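Local coordinates for LipS lipolytic enzyme (Unidentified, PDB 4FBL), which probably hydrolyses ester bonds of lipids as a thermostable lipolytic enzyme of the alpha/beta-hydrolase fold, probably through a serine nucleophile, at residues 133-138 and 148-153; 154-159 and 209-214; 221-226 and 239-244. All coordinates share one frame; numbering follows the deposited sequence.

Interaction 1: residues 133-138 and 148-153; sequences LTVWAA and IMPINA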
ATOM      1  N   LEU C 133      -3.145  10.057   6.872  1.00 17.07           N
ATOM      2  CA  LEU C 133      -3.906  10.953   6.057  1.00 17.35           C
ATOM      3  C   LEU C 133      -3.437  12.434   6.084  1.00 17.06           C
ATOM      4  O   LEU C 133      -3.590  13.156   5.065  1.00 19.41           O
ATOM      5  CB  LEU C 133      -5.403  10.848   6.360  1.00 16.98           C
ATOM      6  CG  LEU C 133      -6.111   9.561   5.858  1.00 18.74           C
ATOM      7  CD1 LEU C 133      -7.433   9.391   6.584  1.00 19.80           C
ATOM      8  CD2 LEU C 133      -6.332   9.647   4.326  1.00 16.98           C
ATOM      9  N   THR C 134      -2.932  12.866   7.233  1.00 16.95           N
ATOM     10  CA  THR C 134      -2.396  14.197   7.427  1.00 15.97           C
ATOM     11  C   THR C 134      -1.126  14.294   6.515  1.00 17.73           C
ATOM     12  O   THR C 134      -0.968  15.276   5.745  1.00 17.87           O
ATOM     13  CB  THR C 134      -2.012  14.377   8.904  1.00 16.54           C
ATOM     14  OG1 THR C 134      -3.190  14.384   9.701  1.00 14.35           O
ATOM     15  CG2 THR C 134      -1.251  15.658   9.165  1.00 13.34           C
ATOM     16  N   VAL C 135      -0.247  13.277   6.588  1.00 16.28           N
ATOM     17  CA  VAL C 135       0.932  13.200   5.714  1.00 17.53           C
ATOM     18  C   VAL C 135       0.487  13.112   4.265  1.00 15.55           C
ATOM     19  O   VAL C 135       1.039  13.785   3.436  1.00 18.25           O
ATOM     20  CB  VAL C 135       1.851  12.052   6.055  1.00 15.32           C
ATOM     21  CG1 VAL C 135       3.007  11.946   4.978  1.00 19.15           C
ATOM     22  CG2 VAL C 135       2.467  12.286   7.427  1.00 16.16           C
ATOM     23  N   TRP C 136      -0.528  12.327   3.954  1.00 15.64           N
ATOM     24  CA  TRP C 136      -0.980  12.219   2.577  1.00 18.38           C
ATOM     25  C   TRP C 136      -1.453  13.573   2.088  1.00 19.88           C
ATOM     26  O   TRP C 136      -1.158  13.941   0.914  1.00 20.31           O
ATOM     27  CB  TRP C 136      -2.139  11.187   2.424  1.00 17.89           C
ATOM     28  CG  TRP C 136      -2.796  11.281   1.115  1.00 19.00           C
ATOM     29  CD1 TRP C 136      -2.398  10.675  -0.096  1.00 19.60           C
ATOM     30  CD2 TRP C 136      -4.003  11.993   0.822  1.00 18.70           C
ATOM     31  NE1 TRP C 136      -3.261  11.037  -1.112  1.00 21.60           N
ATOM     32  CE2 TRP C 136      -4.266  11.826  -0.587  1.00 21.77           C
ATOM     33  CE3 TRP C 136      -4.891  12.745   1.604  1.00 18.80           C
ATOM     34  CZ2 TRP C 136      -5.368  12.437  -1.243  1.00 16.43           C
ATOM     35  CZ3 TRP C 136      -5.991  13.352   0.956  1.00 17.68           C
ATOM     36  CH2 TRP C 136      -6.225  13.173  -0.465  1.00 19.92           C
ATOM     37  N   ALA C 137      -2.232  14.310   2.904  1.00 18.48           N
ATOM     38  CA  ALA C 137      -2.800  15.564   2.312  1.00 17.38           C
ATOM     39  C   ALA C 137      -1.707  16.664   2.140  1.00 17.58           C
ATOM     40  O   ALA C 137      -1.750  17.395   1.154  1.00 19.18           O
ATOM     41  CB  ALA C 137      -3.967  16.115   3.180  1.00 18.22           C
ATOM     42  N   ALA C 138      -0.726  16.743   3.039  1.00 15.40           N
ATOM     43  CA  ALA C 138       0.358  17.692   2.929  1.00 19.13           C
ATOM     44  C   ALA C 138       1.322  17.379   1.739  1.00 20.62           C
ATOM     45  O   ALA C 138       1.973  18.311   1.217  1.00 22.41           O
ATOM     46  CB  ALA C 138       1.167  17.788   4.252  1.00 17.97           C
ATOM     47  N   ILE C 148       1.464  20.809   9.790  1.00 15.20           N
ATOM     48  CA  ILE C 148       0.765  19.562  10.088  1.00 16.49           C
ATOM     49  C   ILE C 148       1.306  19.011  11.442  1.00 16.99           C
ATOM     50  O   ILE C 148       2.463  19.268  11.793  1.00 15.58           O
ATOM     51  CB  ILE C 148       0.906  18.429   8.961  1.00 15.24           C
ATOM     52  CG1 ILE C 148       2.375  18.187   8.639  1.00 19.85           C
ATOM     53  CG2 ILE C 148       0.151  18.820   7.649  1.00 17.24           C
ATOM     54  CD1 ILE C 148       2.760  16.773   7.984  1.00 17.62           C
ATOM     55  N   MET C 149       0.456  18.221  12.124  1.00 16.19           N
ATOM     56  CA  MET C 149       0.822  17.589  13.392  1.00 17.10           C
ATOM     57  C   MET C 149       0.359  16.107  13.348  1.00 17.98           C
ATOM     58  O   MET C 149      -0.585  15.762  13.971  1.00 16.68           O
ATOM     59  CB  MET C 149       0.090  18.332  14.517  1.00 17.06           C
ATOM     60  CG  MET C 149       0.376  19.913  14.483  1.00 18.29           C
ATOM     61  SD  MET C 149      -0.954  20.772  13.530  1.00 21.42           S
ATOM     62  CE  MET C 149      -2.073  21.066  14.857  1.00 14.13           C
ATOM     63  N   PRO C 150       1.038  15.247  12.581  1.00 17.25           N
ATOM     64  CA  PRO C 150       0.663  13.829  12.667  1.00 17.59           C
ATOM     65  C   PRO C 150       1.013  13.205  14.057  1.00 17.28           C
ATOM     66  O   PRO C 150       2.090  13.398  14.632  1.00 17.66           O
ATOM     67  CB  PRO C 150       1.442  13.210  11.512  1.00 16.71           C
ATOM     68  CG  PRO C 150       2.738  14.088  11.400  1.00 16.25           C
ATOM     69  CD  PRO C 150       2.294  15.477  11.846  1.00 17.57           C
ATOM     70  N   ILE C 151       0.072  12.450  14.587  1.00 17.82           N
ATOM     71  CA  ILE C 151       0.209  11.834  15.886  1.00 16.83           C
ATOM     72  C   ILE C 151       0.186  10.308  15.717  1.00 18.15           C
ATOM     73  O   ILE C 151      -0.825   9.749  15.277  1.00 17.04           O
ATOM     74  CB  ILE C 151      -1.000  12.236  16.755  1.00 15.57           C
ATOM     75  CG1 ILE C 151      -1.089  13.788  16.897  1.00 17.29           C
ATOM     76  CG2 ILE C 151      -0.826  11.667  18.164  1.00 17.97           C
ATOM     77  CD1 ILE C 151      -2.406  14.291  17.605  1.00 17.64           C
ATOM     78  N   ASN C 152       1.274   9.653  16.119  1.00 18.37           N
ATOM     79  CA  ASN C 152       1.383   8.186  15.968  1.00 18.99           C
ATOM     80  C   ASN C 152       0.946   7.646  14.583  1.00 17.54           C
ATOM     81  O   ASN C 152       0.177   6.687  14.479  1.00 17.34           O
ATOM     82  CB  ASN C 152       0.555   7.525  17.085  1.00 20.24           C
ATOM     83  CG  ASN C 152       1.241   7.591  18.403  1.00 19.61           C
ATOM     84  OD1 ASN C 152       2.471   7.681  18.465  1.00 21.74           O
ATOM     85  ND2 ASN C 152       0.452   7.593  19.498  1.00 16.78           N
ATOM     86  N   ALA C 153       1.417   8.313  13.527  1.00 17.17           N
ATOM     87  CA  ALA C 153       0.896   8.137  12.186  1.00 18.07           C
ATOM     88  C   ALA C 153       1.221   6.722  11.666  1.00 18.12           C
ATOM     89  O   ALA C 153       2.341   6.288  11.827  1.00 17.64           O
ATOM     90  CB  ALA C 153       1.511   9.187  11.241  1.00 14.84           C
TER
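Thr-134 and Ile-148 lie side by side with their chains running opposite ways where helix 129-140 lies on strand 147-151, inside a beta-alpha-beta crossover of the alpha/beta-hydrolase fold. The short axes of helix and strand run roughly antiparallel, 149° between their directions and 8.3 Å apart. The methyl of Thr-134 does the touching: its CG2 comes to 3.5 Å from Ile-148 CB and also meets CG2 of that isoleucine. A chi1 of -68° puts this methyl anti to the backbone N and leaves OG1 beside the N, where it hydrogen-bonds the carbonyl oxygen of Gly-130 one turn back. Threonine therefore suits the place twice over, turning an apolar branch to the strand while its hydroxyl is satisfied within its own helix. One turn on, Ala-138 has only a methyl, and this small size lets the branched Ile-148 come in close, CG2 standing 3.7 Å from Ala-138 CB. Pro-150, two residues along the same face of the strand, offers its ring to Val-135 as well as to Thr-134. Between Ile-148 and Pro-150, Met-149 points to the other side of the sheet, against helix 267-279. The helix follows the probable nucleophile elbow at Ser-128, whose residues the Thr-134 side chain touches. At the edge of the contact, Val-135 CG2 rests 4.3 Å from Pro-150 CB.

Interaction 2: residues 154-159 and 209-214; sequences ALRMES and VAEMLL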
ATOM      1  N   ALA C 154       0.224   6.058  11.075  1.00 17.41           N
ATOM      2  CA  ALA C 154       0.309   4.636  10.701  1.00 18.07           C
ATOM      3  C   ALA C 154       0.777   4.482   9.211  1.00 17.07           C
ATOM      4  O   ALA C 154       0.006   4.111   8.305  1.00 18.01           O
ATOM      5  CB  ALA C 154      -1.055   3.981  10.911  1.00 16.65           C
ATOM      6  N   LEU C 155       2.001   4.866   8.958  1.00 18.34           N
ATOM      7  CA  LEU C 155       2.590   4.704   7.554  1.00 20.29           C
ATOM      8  C   LEU C 155       3.013   3.234   7.295  1.00 21.75           C
ATOM      9  O   LEU C 155       2.738   2.688   6.202  1.00 21.27           O
ATOM     10  CB  LEU C 155       3.737   5.634   7.360  1.00 18.81           C
ATOM     11  CG  LEU C 155       3.406   7.034   6.787  1.00 21.74           C
ATOM     12  CD1 LEU C 155       2.535   7.877   7.674  1.00 19.31           C
ATOM     13  CD2 LEU C 155       4.723   7.766   6.685  1.00 19.36           C
ATOM     14  N   ARG C 156       3.644   2.612   8.308  1.00 24.35           N
ATOM     15  CA  ARG C 156       4.176   1.206   8.230  1.00 24.52           C
ATOM     16  C   ARG C 156       3.713   0.427   9.446  1.00 24.23           C
ATOM     17  O   ARG C 156       4.173   0.717  10.557  1.00 24.14           O
ATOM     18  CB  ARG C 156       5.695   1.254   8.182  1.00 25.27           C
ATOM     19  CG  ARG C 156       6.249   1.941   6.949  1.00 25.43           C
ATOM     20  CD  ARG C 156       7.875   1.813   6.944  1.00 36.82           C
ATOM     21  NE  ARG C 156       8.328   0.877   5.914  1.00 45.12           N
ATOM     22  CZ  ARG C 156       8.525  -0.434   6.074  1.00 51.48           C
ATOM     23  NH1 ARG C 156       8.375  -1.030   7.265  1.00 57.38           N
ATOM     24  NH2 ARG C 156       8.905  -1.168   5.048  1.00 49.67           N
ATOM     25  N   MET C 157       2.763  -0.493   9.272  1.00 24.67           N
ATOM     26  CA  MET C 157       2.292  -1.320  10.390  1.00 23.91           C
ATOM     27  C   MET C 157       3.318  -2.412  10.735  1.00 26.14           C
ATOM     28  O   MET C 157       3.382  -2.885  11.871  1.00 26.34           O
ATOM     29  CB  MET C 157       0.972  -1.965  10.106  1.00 21.84           C
ATOM     30  CG  MET C 157      -0.231  -0.978   9.841  1.00 26.80           C
ATOM     31  SD  MET C 157      -0.447   0.133  11.276  1.00 30.49           S
ATOM     32  CE  MET C 157      -1.262  -1.011  12.401  1.00 24.25           C
ATOM     33  N   GLU C 158       4.068  -2.866   9.744  1.00 26.31           N
ATOM     34  CA  GLU C 158       5.140  -3.847   9.928  1.00 26.92           C
ATOM     35  C   GLU C 158       4.661  -5.086  10.623  1.00 24.88           C
ATOM     36  O   GLU C 158       5.292  -5.496  11.559  1.00 24.53           O
ATOM     37  CB  GLU C 158       6.323  -3.245  10.724  1.00 27.23           C
ATOM     38  CG  GLU C 158       7.437  -2.848   9.786  1.00 35.84           C
ATOM     39  CD  GLU C 158       8.214  -1.682  10.303  1.00 43.34           C
ATOM     40  OE1 GLU C 158       8.214  -1.498  11.557  1.00 41.71           O
ATOM     41  OE2 GLU C 158       8.851  -0.974   9.445  1.00 45.80           O
ATOM     42  N   SER C 159       3.506  -5.584  10.205  1.00 22.48           N
ATOM     43  CA  SER C 159       2.860  -6.736  10.762  1.00 23.50           C
ATOM     44  C   SER C 159       2.491  -7.819   9.659  1.00 23.84           C
ATOM     45  O   SER C 159       1.525  -7.721   8.908  1.00 24.31           O
ATOM     46  CB  SER C 159       1.633  -6.273  11.519  1.00 23.39           C
ATOM     47  OG  SER C 159       0.821  -7.390  11.715  1.00 30.25           O
ATOM     48  N   VAL C 209       0.929   5.030   0.407  1.00 17.71           N
ATOM     49  CA  VAL C 209       0.858   6.212  -0.443  1.00 15.68           C
ATOM     50  C   VAL C 209       1.488   7.377   0.327  1.00 17.77           C
ATOM     51  O   VAL C 209       2.340   8.103  -0.207  1.00 18.05           O
ATOM     52  CB  VAL C 209      -0.559   6.510  -0.945  1.00 17.75           C
ATOM     53  CG1 VAL C 209      -0.618   7.955  -1.613  1.00 12.14           C
ATOM     54  CG2 VAL C 209      -0.999   5.387  -1.954  1.00 18.52           C
ATOM     55  N   ALA C 210       1.162   7.503   1.625  1.00 18.12           N
ATOM     56  CA  ALA C 210       1.753   8.586   2.453  1.00 16.97           C
ATOM     57  C   ALA C 210       3.208   8.500   2.555  1.00 18.58           C
ATOM     58  O   ALA C 210       3.920   9.571   2.448  1.00 19.01           O
ATOM     59  CB  ALA C 210       1.142   8.605   3.930  1.00 18.16           C
ATOM     60  N   GLU C 211       3.696   7.285   2.892  1.00 17.75           N
ATOM     61  CA  GLU C 211       5.124   7.101   2.911  1.00 17.61           C
ATOM     62  C   GLU C 211       5.810   7.550   1.585  1.00 19.20           C
ATOM     63  O   GLU C 211       6.888   8.167   1.610  1.00 19.60           O
ATOM     64  CB  GLU C 211       5.498   5.636   3.186  1.00 18.06           C
ATOM     65  CG  GLU C 211       7.038   5.581   3.470  1.00 22.84           C
ATOM     66  CD  GLU C 211       7.569   4.113   3.807  1.00 29.87           C
ATOM     67  OE1 GLU C 211       6.777   3.212   4.019  1.00 27.64           O
ATOM     68  OE2 GLU C 211       8.781   3.882   3.895  1.00 33.61           O
ATOM     69  N   MET C 212       5.262   7.145   0.447  1.00 19.34           N
ATOM     70  CA  MET C 212       5.881   7.486  -0.857  1.00 20.55           C
ATOM     71  C   MET C 212       5.830   9.033  -1.192  1.00 21.66           C
ATOM     72  O   MET C 212       6.723   9.575  -1.878  1.00 18.93           O
ATOM     73  CB  MET C 212       5.165   6.691  -1.960  1.00 19.85           C
ATOM     74  CG  MET C 212       6.057   6.562  -3.269  1.00 25.27           C
ATOM     75  SD  MET C 212       5.334   5.580  -4.577  1.00 25.74           S
ATOM     76  CE  MET C 212       4.892   4.040  -3.643  1.00 22.13           C
ATOM     77  N   LEU C 213       4.801   9.738  -0.672  1.00 20.95           N
ATOM     78  CA  LEU C 213       4.735  11.208  -0.747  1.00 20.42           C
ATOM     79  C   LEU C 213       5.665  12.045   0.170  1.00 22.62           C
ATOM     80  O   LEU C 213       5.824  13.259  -0.049  1.00 23.93           O
ATOM     81  CB  LEU C 213       3.325  11.636  -0.441  1.00 18.86           C
ATOM     82  CG  LEU C 213       2.309  11.284  -1.483  1.00 19.34           C
ATOM     83  CD1 LEU C 213       0.826  11.611  -1.018  1.00 18.26           C
ATOM     84  CD2 LEU C 213       2.573  12.097  -2.758  1.00 18.81           C
ATOM     85  N   LEU C 214       6.273  11.438   1.184  1.00 20.84           N
ATOM     86  CA  LEU C 214       7.027  12.165   2.141  1.00 21.05           C
ATOM     87  C   LEU C 214       7.949  13.290   1.575  1.00 22.36           C
ATOM     88  O   LEU C 214       7.940  14.374   2.110  1.00 23.33           O
ATOM     89  CB  LEU C 214       7.823  11.199   3.012  1.00 19.84           C
ATOM     90  CG  LEU C 214       7.091  10.496   4.185  1.00 22.05           C
ATOM     91  CD1 LEU C 214       7.911   9.307   4.806  1.00 19.94           C
ATOM     92  CD2 LEU C 214       6.714  11.463   5.285  1.00 18.27           C
TER
HETATM   93  O   HOH W   1       4.496   2.272   3.945  1.00 24.98           O
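The loop that leaves strand 147-151 meets the C-terminal part of helix 200-213 through a leucine and a salt-bridged arginine, Leu-155 and Arg-156. Leu-155 points into the helix flank: CG is 4.0 Å from Ala-210 CB, and CD2 reaches 3.9 Å from Glu-211 CA and 4.0 Å from Leu-214 CD1. The small alanine lets the branched leucine come close to the helix backbone. Glu-211, extended beyond CG (chi2 179°), carries its carboxylate out alongside Arg-156. There Arg-156 NE forms a salt bridge with Glu-211 OE1 at 3.4 Å, the guanidinium and carboxylate planes being steeply turned against each other, 76° apart. The arginine chain also passes close by with its CG and CD, so methylenes as well as charge face the acid. A water lies 2.5 Å from Glu-211 OE1, a short hydrogen bond that it donates, and it also donates to Leu-155 O at 2.9 Å, linking the loop backbone to the helix. With an alanine in place of Arg-156, the Glu-211 carboxylate would probably lose its charged mate both in this loop and across the dimer. The same arginine and glutamate also pair with Glu-211 and Arg-156 of the second subunit, placing the contact at the dimer interface. Within the chain, helix 129-140 packs on Leu-155 and Leu-214, while Leu-239 of helix 235-243 touches both charged side chains.

Interaction 3: residues 221-226 and 239-244; sequences ALIIQS and LIYNGI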
ATOM      1  N   ALA C 221       6.220  20.939  10.364  1.00 21.10           N
ATOM      2  CA  ALA C 221       5.652  19.691  10.876  1.00 21.72           C
ATOM      3  C   ALA C 221       6.038  19.533  12.355  1.00 22.44           C
ATOM      4  O   ALA C 221       7.202  19.754  12.676  1.00 23.99           O
ATOM      5  CB  ALA C 221       6.092  18.473  10.056  1.00 19.16           C
ATOM      6  N   LEU C 222       5.029  19.191  13.197  1.00 21.04           N
ATOM      7  CA  LEU C 222       5.205  18.721  14.537  1.00 20.52           C
ATOM      8  C   LEU C 222       4.783  17.257  14.547  1.00 19.72           C
ATOM      9  O   LEU C 222       3.580  16.928  14.497  1.00 19.18           O
ATOM     10  CB  LEU C 222       4.373  19.563  15.532  1.00 20.68           C
ATOM     11  CG  LEU C 222       4.392  19.167  17.010  1.00 21.49           C
ATOM     12  CD1 LEU C 222       5.834  19.098  17.641  1.00 22.04           C
ATOM     13  CD2 LEU C 222       3.463  20.072  17.848  1.00 15.51           C
ATOM     14  N   ILE C 223       5.784  16.374  14.603  1.00 20.21           N
ATOM     15  CA  ILE C 223       5.521  14.930  14.509  1.00 20.08           C
ATOM     16  C   ILE C 223       5.491  14.429  15.940  1.00 21.10           C
ATOM     17  O   ILE C 223       6.496  14.504  16.650  1.00 21.57           O
ATOM     18  CB  ILE C 223       6.642  14.221  13.698  1.00 21.55           C
ATOM     19  CG1 ILE C 223       6.786  14.879  12.325  1.00 22.29           C
ATOM     20  CG2 ILE C 223       6.341  12.689  13.535  1.00 16.99           C
ATOM     21  CD1 ILE C 223       8.246  15.118  11.880  1.00 22.76           C
ATOM     22  N   ILE C 224       4.336  13.915  16.344  1.00 22.05           N
ATOM     23  CA  ILE C 224       4.108  13.522  17.734  1.00 21.99           C
ATOM     24  C   ILE C 224       4.035  12.017  17.784  1.00 22.66           C
ATOM     25  O   ILE C 224       3.207  11.452  17.116  1.00 22.90           O
ATOM     26  CB  ILE C 224       2.762  14.143  18.254  1.00 21.94           C
ATOM     27  CG1 ILE C 224       2.894  15.668  18.131  1.00 21.82           C
ATOM     28  CG2 ILE C 224       2.448  13.660  19.717  1.00 17.88           C
ATOM     29  CD1 ILE C 224       1.663  16.479  18.626  1.00 23.51           C
ATOM     30  N   GLN C 225       4.900  11.396  18.567  1.00 22.70           N
ATOM     31  CA  GLN C 225       4.985   9.933  18.586  1.00 25.14           C
ATOM     32  C   GLN C 225       5.140   9.419  20.032  1.00 24.95           C
ATOM     33  O   GLN C 225       5.983   9.910  20.751  1.00 25.99           O
ATOM     34  CB  GLN C 225       6.190   9.427  17.740  1.00 24.03           C
ATOM     35  CG  GLN C 225       6.000   8.033  17.053  1.00 24.98           C
ATOM     36  CD  GLN C 225       5.081   8.015  15.765  1.00 28.94           C
ATOM     37  OE1 GLN C 225       4.444   7.000  15.512  1.00 29.32           O
ATOM     38  NE2 GLN C 225       4.941   9.154  15.031  1.00 24.66           N
ATOM     39  N   SER C 226       4.357   8.407  20.401  1.00 25.19           N
ATOM     40  CA  SER C 226       4.502   7.743  21.636  1.00 26.59           C
ATOM     41  C   SER C 226       5.752   6.843  21.613  1.00 28.76           C
ATOM     42  O   SER C 226       6.033   6.063  20.636  1.00 25.99           O
ATOM     43  CB  SER C 226       3.295   6.883  21.924  1.00 26.84           C
ATOM     44  OG  SER C 226       2.102   7.595  22.218  1.00 23.72           O
ATOM     45  N   LEU C 239      10.791   7.846  10.737  1.00 26.35           N
ATOM     46  CA  LEU C 239      10.554   7.657   9.341  1.00 26.62           C
ATOM     47  C   LEU C 239      10.070   8.968   8.710  1.00 26.68           C
ATOM     48  O   LEU C 239      10.613   9.442   7.692  1.00 24.65           O
ATOM     49  CB  LEU C 239       9.425   6.601   9.201  1.00 26.28           C
ATOM     50  CG  LEU C 239       9.293   5.587   8.050  1.00 32.32           C
ATOM     51  CD1 LEU C 239       7.969   5.566   7.281  1.00 31.38           C
ATOM     52  CD2 LEU C 239      10.582   5.430   7.077  1.00 33.01           C
ATOM     53  N   ILE C 240       9.013   9.540   9.314  1.00 23.68           N
ATOM     54  CA  ILE C 240       8.530  10.839   8.884  1.00 21.96           C
ATOM     55  C   ILE C 240       9.579  11.956   9.055  1.00 24.07           C
ATOM     56  O   ILE C 240       9.798  12.771   8.154  1.00 24.44           O
ATOM     57  CB  ILE C 240       7.230  11.188   9.660  1.00 21.52           C
ATOM     58  CG1 ILE C 240       6.197  10.064   9.369  1.00 17.89           C
ATOM     59  CG2 ILE C 240       6.689  12.590   9.253  1.00 18.04           C
ATOM     60  CD1 ILE C 240       4.983  10.095  10.290  1.00 27.35           C
ATOM     61  N   TYR C 241      10.209  12.023  10.212  1.00 25.49           N
ATOM     62  CA  TYR C 241      11.129  13.122  10.453  1.00 26.77           C
ATOM     63  C   TYR C 241      12.229  13.105   9.379  1.00 27.75           C
ATOM     64  O   TYR C 241      12.580  14.135   8.794  1.00 27.59           O
ATOM     65  CB  TYR C 241      11.697  13.005  11.869  1.00 26.28           C
ATOM     66  CG  TYR C 241      12.660  14.154  12.228  1.00 29.48           C
ATOM     67  CD1 TYR C 241      12.171  15.322  12.823  1.00 27.06           C
ATOM     68  CD2 TYR C 241      14.067  14.071  11.913  1.00 30.67           C
ATOM     69  CE1 TYR C 241      13.021  16.378  13.176  1.00 27.46           C
ATOM     70  CE2 TYR C 241      14.934  15.155  12.220  1.00 29.99           C
ATOM     71  CZ  TYR C 241      14.400  16.291  12.870  1.00 29.69           C
ATOM     72  OH  TYR C 241      15.182  17.396  13.205  1.00 31.06           O
ATOM     73  N   ASN C 242      12.736  11.914   9.088  1.00 29.39           N
ATOM     74  CA  ASN C 242      13.863  11.774   8.176  1.00 30.24           C
ATOM     75  C   ASN C 242      13.463  11.867   6.699  1.00 31.38           C
ATOM     76  O   ASN C 242      14.310  12.153   5.911  1.00 32.14           O
ATOM     77  CB  ASN C 242      14.542  10.398   8.389  1.00 30.24           C
ATOM     78  CG  ASN C 242      15.256  10.274   9.708  1.00 34.91           C
ATOM     79  OD1 ASN C 242      15.862  11.241  10.237  1.00 34.63           O
ATOM     80  ND2 ASN C 242      15.235   9.040  10.243  1.00 35.41           N
ATOM     81  N   GLY C 243      12.200  11.587   6.330  1.00 30.41           N
ATOM     82  CA  GLY C 243      11.764  11.590   4.939  1.00 27.28           C
ATOM     83  C   GLY C 243      11.083  12.832   4.370  1.00 28.29           C
ATOM     84  O   GLY C 243      11.023  13.001   3.141  1.00 24.98           O
ATOM     85  N   ILE C 244      10.572  13.730   5.223  1.00 27.35           N
ATOM     86  CA  ILE C 244       9.930  14.902   4.677  1.00 27.88           C
ATOM     87  C   ILE C 244      10.922  15.928   4.170  1.00 28.67           C
ATOM     88  O   ILE C 244      12.039  16.047   4.677  1.00 29.40           O
ATOM     89  CB  ILE C 244       9.070  15.682   5.757  1.00 28.83           C
ATOM     90  CG1 ILE C 244       9.898  15.954   7.033  1.00 26.68           C
ATOM     91  CG2 ILE C 244       7.785  14.955   6.028  1.00 25.35           C
ATOM     92  CD1 ILE C 244       9.143  16.913   8.001  1.00 33.21           C
TER
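Ile-223 projects from strand 221-226 into a hollow lined by Ile-240, Tyr-241 and Ile-244 at the end of helix 235-243. Strand, helix and the following strand 249-254 make a beta-alpha-beta crossover near the edge of the central sheet of the alpha/beta-hydrolase fold. The isoleucine enters with its longer branch. CG1 meets Ile-240 CG2 at 3.8 Å, and the terminal CD1 goes deeper, to 3.8 Å from Tyr-241 CA, so it reaches the helix backbone itself. One wall of the hollow is the methyl of Ile-240: with chi1 at -58° its CG2 lies anti to the backbone N and is turned to the strand. The other wall is the root of Tyr-241, whose ring stands obliquely to the isoleucine, CD1 of the ring and CD1 of Ile-223 being 4.0 Å apart. Tyrosine fits this partly exposed border, since its inner carbons can pack while the ring makes a cation-pi contact with Lys-249. Ile-244, where the helix gives way to the following loop, closes the hollow at its far end, its CD1 also near Ile-223 CD1. Beta-branched Ile-223 suits the strand, and the apolar branches of Ile-240 and Ile-244 suit the buried face turned to it. On the strand, Ala-221 points the same way as Ile-223 but is short, and the shallow place above it receives the long branch of Ile-244. That branch ends with Ile-244 CD1 4.0 Å from Ala-221 CB.

How the interactions relate
Followed from the N terminus, the three contacts come in series, neither nested nor crossed. Interaction 1 closes the short crossover from helix 129-140 back to strand 147-151. The chain runs straight on into 154-159, which opens interaction 2; that loop closes about fifty residues later, when helix 200-213 returns beside it. Strand 221-226 follows and interaction 3 closes the next short loop, onto helix 235-243. Strands 147-151 and 221-226 are sheet neighbours, with a probable hydrogen bond from Asn-152 N, just past the first of them, to Ile-224 O (2.8 Å). Segment 209-214 bridges the others: Leu-214 touches both Val-135 and Ile-244, tying the helices over this face of the sheet together.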